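Local coordinates for protein UDP-N-acetylglucosamine 4,6-dehydratase (Vibrio fischeri, PDB 3PVZ) that binds NAD and probably acts as a lyase of the polysaccharide synthase family, dehydrating UDP-N-acetylglucosamine at the 4,6 positions of the sugar, at residues His212-Arg217 against Ile224-Asp229; Lys276-Leu281 against Trp307-Thr312; Met334-Phe337 against Gly341-Lys344. All coordinates share one frame; numbering follows the deposited sequence.

Along the chain from the N terminus the three contacts follow in series, each closing before the next opens, so none nests or crosses. Contact 1 closes a short turn between helix 210-219 and strand 224-227. Contact 2 closes a longer loop, from helix 270-280 through strand 284-287 and helix 291-300 to strand 306-312. These two touch, for strands 224-227 and 306-312 are neighbours in a small parallel sheet and Phe214 CB lies 3.6 Å from Tyr277 CE2. Contact 3, its centre about 34 Å from that of contact 1, closes the hairpin loop between strands 332-333 and 340-344 at one edge of the large nucleotide-binding sheet.

Contact 1 of 3, residues His212-Arg217 against Ile224-Asp229; sequences HGFNQR and IVAPND
Phe214, on helix 210-219, and Ile224, which opens strand 224-227, form the main apolar contact. The two side chains meet at about a right angle, with Phe214 CD1 3.7 Å from Ile224 CG2. Because Phe214 CG is anti to its carbonyl carbon (chi1 -59°), the ring is carried across to the strand, where CZ of Phe214 comes 4.0 Å from Ala226 CB. The small methyl of Ala226 suits this place, since it meets the far end of the ring while the strand stays near the helix. Ile224 uses both branches: CG2 meets the ring, and Ile224 CD1 reaches back to Phe214 CB at 3.8 Å and, more loosely, to Arg217 CB at 4.3 Å. A branched aliphatic residue can thus fill the angle between aromatic ring and helix.

The polar component is slight. Val225 O lies near the plane of the Phe214 ring, at its edge, 3.7 Å from Phe214 CE1. Arg217 lends this contact its aliphatic base alone; its guanidinium turns away to Gln222 and, by a salt bridge from NH2, to Glu75 of the second subunit, so the helix serves the dimer as well.

Helix and strand run nearly antiparallel, at 159°, with their axes 8.5 Å apart. This is a helix-loop-strand unit in which the helix packs back on its own strand, the edge strand of a small parallel sheet whose next strand is 306-312; helix against sheet is alpha/beta packing.

Contact 2 of 3, residues Lys276-Leu281 against Trp307-Thr312; sequences KYLKQL and WPCLFT
Leu278 of helix 270-280 presses into strand 306-312, giving the helix-on-sheet packing of an alpha/beta layer, here on the central strand of a three-stranded parallel sheet. The Leu278 side chain points toward the strand and forks over it. Its CD2 methyl takes the Trp307 side, 3.7 Å from Trp307 CB and 3.9 Å from Trp307 CG, approaching the indole obliquely, while CD1 turns to Cys309. The side chains of Leu278 and Trp307 cross at about a right angle, so the leucine meets the root of the tryptophan and leaves the rest of the indole to other neighbours.

That division follows from the torsion of Trp307: CG is anti to the backbone N (chi1 -152°), which swings the indole away from this part of the helix. There NE1 donates to Gln222 O, the ring stands edge-to-face with Tyr283, and Ile218 of helix 210-219 packs beside it. Tryptophan suits such a junction because one residue can offer both a broad apolar surface and a buried N-H with its partner.

Cys309, two residues along and pointing to the same side of the strand, has a short side chain that leaves room for the leucine branch, yet the packing here is tight, with Leu278 CD1 3.4 Å from Cys309 SG.

Contact 3 of 3, residues Met334-Phe337 against Gly341-Lys344; sequences MARF and GIIK
The loop of Met334-Phe337 folds back beside strand 340-344, bringing the CA atoms of Met334 and Gly341 within 5.1 Å in the loop after strand 332-333. Met334, present as selenomethionine, starts away from the strand, but its chain bends at chi2 (-56°) and chi3 (-99°) and returns SE of Met334 to 3.8 Å from Gly341 CA. Glycine suits the place: a CB here would stand only about 3.0 Å from that selenium.

On the next residue the CD1 tip of Ile342 rests against two larger side chains that lie side by side. Ile342 CD1 is near the plane of the Phe337 ring, at its edge, 4.0 Å from Phe337 CE2. Beside it, Arg336 CD lies 4.0 Å from Ile342 CD1, part of an extended chain whose CG is anti to the backbone N (chi1 180°). Arg336 and Phe337 are themselves layered, CG of Arg336 lying 3.7 Å above one face of the Phe337 ring, offset toward the rim. Arginine fits because its long aliphatic stem can flank apolar groups while the guanidinium travels on to Phe250 O through NH1.

Lys260 NZ bonds the carbonyl oxygens of both Met334 and Phe337, tying down the turn. Phe337 packs on helices 237-250 and 19-34, Ile342 touches Asp255 and Phe257, and strand 340-344 lies between strands 255-259 and 332-333, antiparallel to both.

Contact 1 of 3, residues His212-Arg217 against Ile224-Asp229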
ATOM      1  N   HIS A 212      -8.466  -2.063  12.638  1.00 42.11           N
ATOM      2  CA  HIS A 212      -7.330  -1.199  12.420  1.00 42.45           C
ATOM      3  C   HIS A 212      -7.831   0.246  12.424  1.00 42.86           C
ATOM      4  O   HIS A 212      -7.169   1.136  12.938  1.00 42.25           O
ATOM      5  CB  HIS A 212      -6.642  -1.541  11.094  1.00 41.96           C
ATOM      6  CG  HIS A 212      -5.653  -0.529  10.660  1.00 43.06           C
ATOM      7  ND1 HIS A 212      -4.344  -0.550  11.085  1.00 45.35           N
ATOM      8  CD2 HIS A 212      -5.781   0.558   9.860  1.00 47.00           C
ATOM      9  CE1 HIS A 212      -3.700   0.473  10.546  1.00 45.15           C
ATOM     10  NE2 HIS A 212      -4.552   1.161   9.801  1.00 46.03           N
ATOM     11  N   GLY A 213      -8.996   0.451  11.830  1.00 43.27           N
ATOM     12  CA  GLY A 213      -9.681   1.729  11.926  1.00 45.13           C
ATOM     13  C   GLY A 213      -9.886   2.234  13.365  1.00 45.52           C
ATOM     14  O   GLY A 213      -9.730   3.430  13.621  1.00 45.13           O
ATOM     15  N   PHE A 214     -10.193   1.335  14.307  1.00 45.94           N
ATOM     16  CA  PHE A 214     -10.414   1.779  15.709  1.00 47.07           C
ATOM     17  C   PHE A 214      -9.178   2.470  16.231  1.00 47.36           C
ATOM     18  O   PHE A 214      -9.284   3.544  16.817  1.00 48.08           O
ATOM     19  CB  PHE A 214     -10.794   0.657  16.691  1.00 47.44           C
ATOM     20  CG  PHE A 214     -12.045  -0.101  16.351  1.00 44.87           C
ATOM     21  CD1 PHE A 214     -12.977   0.383  15.471  1.00 44.94           C
ATOM     22  CD2 PHE A 214     -12.287  -1.315  16.968  1.00 45.78           C
ATOM     23  CE1 PHE A 214     -14.125  -0.348  15.191  1.00 46.68           C
ATOM     24  CE2 PHE A 214     -13.438  -2.048  16.694  1.00 45.66           C
ATOM     25  CZ  PHE A 214     -14.349  -1.562  15.797  1.00 44.00           C
ATOM     26  N   ASN A 215      -7.996   1.905  15.980  1.00 47.13           N
ATOM     27  CA  ASN A 215      -6.736   2.547  16.388  0.50 47.24           C
ATOM     28  C   ASN A 215      -6.625   3.960  15.824  1.00 47.82           C
ATOM     29  O   ASN A 215      -6.208   4.908  16.503  1.00 47.57           O
ATOM     30  CB  ASN A 215      -5.516   1.752  15.906  0.50 46.56           C
ATOM     31  CG  ASN A 215      -5.381   0.426  16.592  0.50 46.93           C
ATOM     32  OD1 ASN A 215      -5.626   0.319  17.788  0.50 47.74           O
ATOM     33  ND2 ASN A 215      -4.989  -0.606  15.838  0.50 45.39           N
ATOM     34  N   GLN A 216      -6.963   4.094  14.547  1.00 47.85           N
ATOM     35  CA  GLN A 216      -6.793   5.374  13.882  1.00 47.91           C
ATOM     36  C   GLN A 216      -7.731   6.374  14.486  1.00 48.57           C
ATOM     37  O   GLN A 216      -7.329   7.485  14.841  1.00 48.47           O
ATOM     38  CB  GLN A 216      -7.025   5.225  12.379  1.00 48.14           C
ATOM     39  CG  GLN A 216      -6.022   4.321  11.706  1.00 47.51           C
ATOM     40  CD  GLN A 216      -4.625   4.912  11.689  1.00 48.55           C
ATOM     41  OE1 GLN A 216      -3.751   4.455  12.415  1.00 50.93           O
ATOM     42  NE2 GLN A 216      -4.409   5.930  10.859  1.00 47.07           N
ATOM     43  N   ARG A 217      -8.987   5.962  14.652  1.00 49.15           N
ATOM     44  CA  ARG A 217      -9.973   6.820  15.277  1.00 49.67           C
ATOM     45  C   ARG A 217      -9.485   7.271  16.654  1.00 50.57           C
ATOM     46  O   ARG A 217      -9.542   8.455  16.967  1.00 50.80           O
ATOM     47  CB  ARG A 217     -11.344   6.132  15.393  1.00 49.71           C
ATOM     48  CG  ARG A 217     -11.969   5.638  14.085  1.00 48.03           C
ATOM     49  CD  ARG A 217     -12.471   6.707  13.156  1.00 46.86           C
ATOM     50  NE  ARG A 217     -11.433   7.543  12.554  1.00 48.12           N
ATOM     51  CZ  ARG A 217     -10.514   7.147  11.667  1.00 47.05           C
ATOM     52  NH1 ARG A 217     -10.408   5.881  11.251  1.00 44.77           N
ATOM     53  NH2 ARG A 217      -9.675   8.043  11.195  1.00 48.42           N
ATOM     54  N   ILE A 224     -15.646   6.287  17.166  1.00 52.12           N
ATOM     55  CA  ILE A 224     -15.600   4.914  16.706  1.00 50.62           C
ATOM     56  C   ILE A 224     -16.944   4.556  16.101  1.00 51.24           C
ATOM     57  O   ILE A 224     -18.015   4.864  16.688  1.00 52.20           O
ATOM     58  CB  ILE A 224     -15.321   3.937  17.861  1.00 50.95           C
ATOM     59  CG1 ILE A 224     -13.985   4.279  18.559  1.00 49.52           C
ATOM     60  CG2 ILE A 224     -15.380   2.475  17.367  1.00 48.84           C
ATOM     61  CD1 ILE A 224     -12.897   3.389  18.264  1.00 47.63           C
ATOM     62  N   VAL A 225     -16.888   3.877  14.959  1.00 49.23           N
ATOM     63  CA  VAL A 225     -18.052   3.483  14.191  1.00 49.89           C
ATOM     64  C   VAL A 225     -17.950   1.980  13.949  1.00 48.42           C
ATOM     65  O   VAL A 225     -16.913   1.490  13.556  1.00 47.83           O
ATOM     66  CB  VAL A 225     -18.087   4.269  12.848  1.00 50.57           C
ATOM     67  CG1 VAL A 225     -19.055   3.644  11.845  1.00 52.52           C
ATOM     68  CG2 VAL A 225     -18.457   5.730  13.087  1.00 51.78           C
ATOM     69  N   ALA A 226     -19.001   1.226  14.223  1.00 48.72           N
ATOM     70  CA  ALA A 226     -18.923  -0.233  14.124  1.00 47.63           C
ATOM     71  C   ALA A 226     -20.294  -0.858  14.045  1.00 49.14           C
ATOM     72  O   ALA A 226     -21.167  -0.516  14.841  1.00 48.74           O
ATOM     73  CB  ALA A 226     -18.209  -0.789  15.302  1.00 47.28           C
ATOM     74  N   PRO A 227     -20.482  -1.812  13.106  1.00 49.14           N
ATOM     75  CA  PRO A 227     -21.731  -2.536  13.051  1.00 49.68           C
ATOM     76  C   PRO A 227     -22.009  -3.305  14.347  1.00 49.89           C
ATOM     77  O   PRO A 227     -21.092  -3.898  14.913  1.00 48.81           O
ATOM     78  CB  PRO A 227     -21.541  -3.516  11.886  1.00 49.60           C
ATOM     79  CG  PRO A 227     -20.370  -3.022  11.100  1.00 49.21           C
ATOM     80  CD  PRO A 227     -19.538  -2.213  12.040  1.00 48.66           C
ATOM     81  N   ASN A 228     -23.262  -3.289  14.815  1.00 50.26           N
ATOM     82  CA  ASN A 228     -23.592  -4.094  15.960  1.00 50.79           C
ATOM     83  C   ASN A 228     -24.289  -5.347  15.536  1.00 50.75           C
ATOM     84  O   ASN A 228     -24.581  -6.161  16.391  1.00 51.34           O
ATOM     85  CB  ASN A 228     -24.361  -3.328  17.059  1.00 51.92           C
ATOM     86  CG  ASN A 228     -25.675  -2.726  16.580  1.00 54.19           C
ATOM     87  OD1 ASN A 228     -26.183  -3.047  15.502  1.00 53.43           O
ATOM     88  ND2 ASN A 228     -26.249  -1.850  17.409  1.00 56.34           N
ATOM     89  N   ASP A 229     -24.493  -5.533  14.227  1.00 50.69           N
ATOM     90  CA  ASP A 229     -25.261  -6.694  13.714  1.00 52.19           C
ATOM     91  C   ASP A 229     -24.478  -7.646  12.779  1.00 51.16           C
ATOM     92  O   ASP A 229     -25.054  -8.494  12.103  1.00 50.93           O
ATOM     93  CB  ASP A 229     -26.550  -6.217  13.029  1.00 53.05           C
ATOM     94  CG  ASP A 229     -26.282  -5.394  11.770  1.00 55.06           C
ATOM     95  OD1 ASP A 229     -25.096  -5.021  11.510  1.00 54.89           O
ATOM     96  OD2 ASP A 229     -27.269  -5.106  11.048  1.00 54.61           O
TER

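Contact 2 of 3, residues Lys276-Leu281 against Trp307-Thr312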
ATOM      1  N   LYS A 276     -14.952  -3.580  24.225  1.00 52.20           N
ATOM      2  CA  LYS A 276     -13.838  -4.218  24.943  1.00 52.84           C
ATOM      3  C   LYS A 276     -12.554  -3.424  24.822  1.00 52.64           C
ATOM      4  O   LYS A 276     -11.781  -3.328  25.776  1.00 52.78           O
ATOM      5  CB  LYS A 276     -13.573  -5.630  24.432  1.00 52.35           C
ATOM      6  CG  LYS A 276     -14.503  -6.660  25.025  1.00 56.08           C
ATOM      7  CD  LYS A 276     -14.632  -7.910  24.121  1.00 58.49           C
ATOM      8  CE  LYS A 276     -15.962  -8.666  24.362  1.00 60.96           C
ATOM      9  NZ  LYS A 276     -15.943  -9.569  25.558  1.00 62.71           N
ATOM     10  N   TYR A 277     -12.338  -2.885  23.626  1.00 52.44           N
ATOM     11  CA  TYR A 277     -11.116  -2.225  23.267  1.00 52.83           C
ATOM     12  C   TYR A 277     -11.013  -0.844  23.934  1.00 54.27           C
ATOM     13  O   TYR A 277      -9.956  -0.481  24.447  1.00 53.68           O
ATOM     14  CB  TYR A 277     -11.056  -2.145  21.749  1.00 52.08           C
ATOM     15  CG  TYR A 277      -9.917  -1.351  21.187  1.00 53.16           C
ATOM     16  CD1 TYR A 277      -8.602  -1.685  21.454  1.00 54.79           C
ATOM     17  CD2 TYR A 277     -10.162  -0.277  20.363  1.00 54.92           C
ATOM     18  CE1 TYR A 277      -7.565  -0.960  20.927  1.00 54.61           C
ATOM     19  CE2 TYR A 277      -9.148   0.448  19.840  1.00 55.86           C
ATOM     20  CZ  TYR A 277      -7.855   0.111  20.116  1.00 55.89           C
ATOM     21  OH  TYR A 277      -6.878   0.878  19.564  1.00 56.28           O
ATOM     22  N   LEU A 278     -12.119  -0.107  23.951  1.00 55.98           N
ATOM     23  CA  LEU A 278     -12.195   1.167  24.679  1.00 57.59           C
ATOM     24  C   LEU A 278     -12.003   0.982  26.180  1.00 59.68           C
ATOM     25  O   LEU A 278     -11.345   1.779  26.803  1.00 60.67           O
ATOM     26  CB  LEU A 278     -13.527   1.858  24.420  1.00 57.63           C
ATOM     27  CG  LEU A 278     -13.695   2.408  23.013  1.00 55.66           C
ATOM     28  CD1 LEU A 278     -15.126   2.861  22.747  1.00 54.98           C
ATOM     29  CD2 LEU A 278     -12.726   3.540  22.801  1.00 54.30           C
ATOM     30  N   LYS A 279     -12.556  -0.078  26.761  1.00 62.03           N
ATOM     31  CA  LYS A 279     -12.376  -0.333  28.200  1.00 63.79           C
ATOM     32  C   LYS A 279     -10.933  -0.694  28.513  1.00 64.28           C
ATOM     33  O   LYS A 279     -10.396  -0.271  29.530  1.00 64.53           O
ATOM     34  CB  LYS A 279     -13.290  -1.449  28.687  1.00 64.13           C
ATOM     35  CG  LYS A 279     -14.755  -1.127  28.506  1.00 66.01           C
ATOM     36  CD  LYS A 279     -15.596  -1.868  29.522  1.00 67.16           C
ATOM     37  CE  LYS A 279     -17.082  -1.640  29.311  1.00 67.89           C
ATOM     38  NZ  LYS A 279     -17.821  -2.736  29.976  1.00 67.79           N
ATOM     39  N   GLN A 280     -10.308  -1.469  27.630  1.00 64.48           N
ATOM     40  CA  GLN A 280      -8.894  -1.819  27.797  0.60 64.49           C
ATOM     41  C   GLN A 280      -8.010  -0.553  27.702  1.00 64.71           C
ATOM     42  O   GLN A 280      -6.950  -0.500  28.302  1.00 64.66           O
ATOM     43  CB  GLN A 280      -8.464  -2.919  26.797  0.60 63.60           C
ATOM     44  CG  GLN A 280      -7.702  -4.100  27.438  0.60 64.73           C
ATOM     45  CD  GLN A 280      -7.566  -5.336  26.521  0.60 65.77           C
ATOM     46  OE1 GLN A 280      -8.256  -6.351  26.713  0.60 65.96           O
ATOM     47  NE2 GLN A 280      -6.664  -5.255  25.536  0.60 65.89           N
ATOM     48  N   LEU A 281      -8.472   0.461  26.959  1.00 65.12           N
ATOM     49  CA  LEU A 281      -7.813   1.782  26.860  1.00 65.43           C
ATOM     50  C   LEU A 281      -8.219   2.748  27.993  1.00 66.54           C
ATOM     51  O   LEU A 281      -7.702   3.859  28.085  1.00 67.19           O
ATOM     52  CB  LEU A 281      -8.141   2.437  25.495  1.00 65.20           C
ATOM     53  CG  LEU A 281      -7.205   2.252  24.284  1.00 64.27           C
ATOM     54  CD1 LEU A 281      -6.312   1.031  24.434  1.00 64.01           C
ATOM     55  CD2 LEU A 281      -7.989   2.193  22.971  1.00 63.44           C
ATOM     56  N   TRP A 307     -15.774   7.792  25.258  1.00 65.97           N
ATOM     57  CA  TRP A 307     -15.528   7.848  23.799  1.00 62.98           C
ATOM     58  C   TRP A 307     -16.840   7.742  23.022  1.00 62.02           C
ATOM     59  O   TRP A 307     -17.624   6.843  23.271  1.00 62.37           O
ATOM     60  CB  TRP A 307     -14.550   6.757  23.320  1.00 61.35           C
ATOM     61  CG  TRP A 307     -13.804   7.230  22.085  1.00 58.54           C
ATOM     62  CD1 TRP A 307     -14.243   7.172  20.795  1.00 56.50           C
ATOM     63  CD2 TRP A 307     -12.554   7.923  22.051  1.00 56.99           C
ATOM     64  NE1 TRP A 307     -13.344   7.771  19.959  1.00 57.14           N
ATOM     65  CE2 TRP A 307     -12.289   8.239  20.701  1.00 56.69           C
ATOM     66  CE3 TRP A 307     -11.623   8.294  23.024  1.00 57.89           C
ATOM     67  CZ2 TRP A 307     -11.119   8.902  20.293  1.00 56.16           C
ATOM     68  CZ3 TRP A 307     -10.448   8.959  22.616  1.00 58.41           C
ATOM     69  CH2 TRP A 307     -10.210   9.247  21.256  1.00 56.01           C
ATOM     70  N   PRO A 308     -17.099   8.663  22.089  1.00 60.47           N
ATOM     71  CA  PRO A 308     -18.356   8.570  21.365  1.00 60.27           C
ATOM     72  C   PRO A 308     -18.359   7.403  20.404  1.00 59.27           C
ATOM     73  O   PRO A 308     -17.407   7.220  19.658  1.00 57.73           O
ATOM     74  CB  PRO A 308     -18.407   9.872  20.582  1.00 60.42           C
ATOM     75  CG  PRO A 308     -17.009  10.257  20.419  1.00 60.60           C
ATOM     76  CD  PRO A 308     -16.331   9.843  21.682  1.00 60.62           C
ATOM     77  N   CYS A 309     -19.432   6.639  20.427  1.00 59.39           N
ATOM     78  CA  CYS A 309     -19.573   5.488  19.587  1.00 59.16           C
ATOM     79  C   CYS A 309     -20.858   5.548  18.807  1.00 59.99           C
ATOM     80  O   CYS A 309     -21.900   6.014  19.280  1.00 60.89           O
ATOM     81  CB  CYS A 309     -19.558   4.209  20.411  1.00 58.92           C
ATOM     82  SG  CYS A 309     -18.005   3.889  21.232  1.00 59.84           S
ATOM     83  N   LEU A 310     -20.770   5.032  17.594  1.00 59.96           N
ATOM     84  CA  LEU A 310     -21.887   4.985  16.701  1.00 60.71           C
ATOM     85  C   LEU A 310     -22.010   3.579  16.190  1.00 59.35           C
ATOM     86  O   LEU A 310     -21.321   3.162  15.259  1.00 58.29           O
ATOM     87  CB  LEU A 310     -21.668   5.971  15.576  1.00 61.47           C
ATOM     88  CG  LEU A 310     -22.950   6.287  14.819  1.00 65.24           C
ATOM     89  CD1 LEU A 310     -23.124   7.817  14.601  1.00 67.71           C
ATOM     90  CD2 LEU A 310     -22.949   5.500  13.509  1.00 66.92           C
ATOM     91  N   PHE A 311     -22.881   2.830  16.836  1.00 59.30           N
ATOM     92  CA  PHE A 311     -23.042   1.435  16.509  1.00 58.34           C
ATOM     93  C   PHE A 311     -24.219   1.267  15.570  1.00 59.47           C
ATOM     94  O   PHE A 311     -25.348   1.499  15.921  1.00 61.50           O
ATOM     95  CB  PHE A 311     -23.142   0.624  17.778  1.00 57.70           C
ATOM     96  CG  PHE A 311     -21.898   0.698  18.643  1.00 56.14           C
ATOM     97  CD1 PHE A 311     -20.625   0.735  18.076  1.00 56.50           C
ATOM     98  CD2 PHE A 311     -21.991   0.707  20.021  1.00 56.04           C
ATOM     99  CE1 PHE A 311     -19.480   0.776  18.876  1.00 54.03           C
ATOM    100  CE2 PHE A 311     -20.856   0.750  20.817  1.00 55.14           C
ATOM    101  CZ  PHE A 311     -19.605   0.777  20.244  1.00 55.08           C
ATOM    102  N   THR A 312     -23.903   0.867  14.350  1.00 59.51           N
ATOM    103  CA  THR A 312     -24.821   0.913  13.229  0.60 60.33           C
ATOM    104  C   THR A 312     -25.399  -0.464  12.965  1.00 60.06           C
ATOM    105  O   THR A 312     -24.881  -1.448  13.443  1.00 59.37           O
ATOM    106  CB  THR A 312     -24.060   1.429  11.955  0.60 60.07           C
ATOM    107  OG1 THR A 312     -24.924   2.265  11.183  0.60 61.95           O
ATOM    108  CG2 THR A 312     -23.515   0.262  11.085  0.60 58.62           C
TER

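Contact 3 of 3, residues Met334-Phe337 against Gly341-Lys344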
HETATM    1  N   MSE A 334      -9.551 -34.065   8.760  1.00 50.25           N
HETATM    2  CA  MSE A 334      -9.608 -33.510  10.114  1.00 50.28           C
HETATM    3  C   MSE A 334      -8.780 -34.316  11.109  1.00 49.61           C
HETATM    4  O   MSE A 334      -8.695 -33.945  12.289  1.00 48.57           O
HETATM    5  CB  MSE A 334     -11.059 -33.433  10.618  1.00 50.98           C
HETATM    6  CG  MSE A 334     -12.013 -32.662   9.705  1.00 52.65           C
HETATM    7 SE   MSE A 334     -11.419 -30.833   9.331  0.65 52.85          SE
HETATM    8  CE  MSE A 334     -12.557 -29.929  10.639  1.00 52.30           C
ATOM      9  N   ALA A 335      -8.152 -35.386  10.616  1.00 49.59           N
ATOM     10  CA  ALA A 335      -7.337 -36.304  11.436  1.00 49.72           C
ATOM     11  C   ALA A 335      -5.871 -35.904  11.593  1.00 48.42           C
ATOM     12  O   ALA A 335      -5.279 -36.153  12.635  1.00 48.93           O
ATOM     13  CB  ALA A 335      -7.417 -37.734  10.863  1.00 50.29           C
ATOM     14  N   ARG A 336      -5.280 -35.301  10.570  1.00 47.59           N
ATOM     15  CA  ARG A 336      -3.833 -35.034  10.573  1.00 46.31           C
ATOM     16  C   ARG A 336      -3.379 -34.075  11.674  1.00 45.49           C
ATOM     17  O   ARG A 336      -2.337 -34.264  12.279  1.00 45.79           O
ATOM     18  CB  ARG A 336      -3.402 -34.511   9.208  1.00 45.51           C
ATOM     19  CG  ARG A 336      -1.941 -34.205   9.133  1.00 44.20           C
ATOM     20  CD  ARG A 336      -1.479 -34.025   7.711  1.00 44.74           C
ATOM     21  NE  ARG A 336      -0.035 -33.847   7.676  1.00 42.90           N
ATOM     22  CZ  ARG A 336       0.653 -33.275   6.701  1.00 41.10           C
ATOM     23  NH1 ARG A 336       0.079 -32.766   5.626  1.00 43.73           N
ATOM     24  NH2 ARG A 336       1.942 -33.215   6.814  1.00 42.52           N
ATOM     25  N   PHE A 337      -4.145 -33.032  11.918  1.00 44.81           N
ATOM     26  CA  PHE A 337      -3.780 -32.069  12.938  1.00 44.25           C
ATOM     27  C   PHE A 337      -4.921 -31.924  13.944  1.00 45.09           C
ATOM     28  O   PHE A 337      -6.080 -32.137  13.616  1.00 45.24           O
ATOM     29  CB  PHE A 337      -3.452 -30.707  12.318  1.00 42.95           C
ATOM     30  CG  PHE A 337      -2.257 -30.721  11.410  1.00 40.65           C
ATOM     31  CD1 PHE A 337      -0.986 -30.894  11.928  1.00 38.55           C
ATOM     32  CD2 PHE A 337      -2.404 -30.557  10.027  1.00 38.49           C
ATOM     33  CE1 PHE A 337       0.107 -30.922  11.094  1.00 38.86           C
ATOM     34  CE2 PHE A 337      -1.307 -30.548   9.188  1.00 36.38           C
ATOM     35  CZ  PHE A 337      -0.052 -30.729   9.715  1.00 37.50           C
ATOM     36  N   GLY A 341      -7.560 -27.788  10.111  1.00 39.61           N
ATOM     37  CA  GLY A 341      -8.301 -28.630   9.176  1.00 39.37           C
ATOM     38  C   GLY A 341      -7.723 -28.474   7.775  1.00 38.56           C
ATOM     39  O   GLY A 341      -7.205 -27.402   7.425  1.00 36.36           O
ATOM     40  N   ILE A 342      -7.847 -29.539   6.979  1.00 38.82           N
ATOM     41  CA  ILE A 342      -7.384 -29.556   5.613  1.00 38.41           C
ATOM     42  C   ILE A 342      -8.545 -29.901   4.665  1.00 40.68           C
ATOM     43  O   ILE A 342      -9.240 -30.924   4.826  1.00 41.69           O
ATOM     44  CB  ILE A 342      -6.284 -30.580   5.440  1.00 37.83           C
ATOM     45  CG1 ILE A 342      -5.193 -30.384   6.481  1.00 36.47           C
ATOM     46  CG2 ILE A 342      -5.699 -30.508   4.051  1.00 35.72           C
ATOM     47  CD1 ILE A 342      -3.996 -31.294   6.272  1.00 36.87           C
ATOM     48  N   ILE A 343      -8.760 -29.034   3.685  1.00 41.19           N
ATOM     49  CA  ILE A 343      -9.616 -29.353   2.557  1.00 42.05           C
ATOM     50  C   ILE A 343      -8.702 -29.837   1.471  1.00 42.26           C
ATOM     51  O   ILE A 343      -7.668 -29.230   1.166  1.00 41.16           O
ATOM     52  CB  ILE A 343     -10.401 -28.159   2.009  1.00 42.63           C
ATOM     53  CG1 ILE A 343     -11.292 -27.541   3.089  1.00 42.63           C
ATOM     54  CG2 ILE A 343     -11.295 -28.582   0.795  1.00 41.16           C
ATOM     55  CD1 ILE A 343     -11.907 -26.229   2.655  1.00 43.10           C
ATOM     56  N   LYS A 344      -9.065 -30.976   0.930  1.00 43.28           N
ATOM     57  CA  LYS A 344      -8.384 -31.540  -0.201  1.00 44.51           C
ATOM     58  C   LYS A 344      -9.020 -30.908  -1.413  1.00 45.41           C
ATOM     59  O   LYS A 344     -10.025 -31.394  -1.878  1.00 46.13           O
ATOM     60  CB  LYS A 344      -8.632 -33.053  -0.216  1.00 45.37           C
ATOM     61  CG  LYS A 344      -8.085 -33.748   1.034  1.00 46.08           C
ATOM     62  CD  LYS A 344      -6.633 -33.958   0.815  1.00 45.53           C
ATOM     63  CE  LYS A 344      -5.844 -33.849   2.033  1.00 45.72           C
ATOM     64  NZ  LYS A 344      -4.403 -33.967   1.617  1.00 42.64           N
TER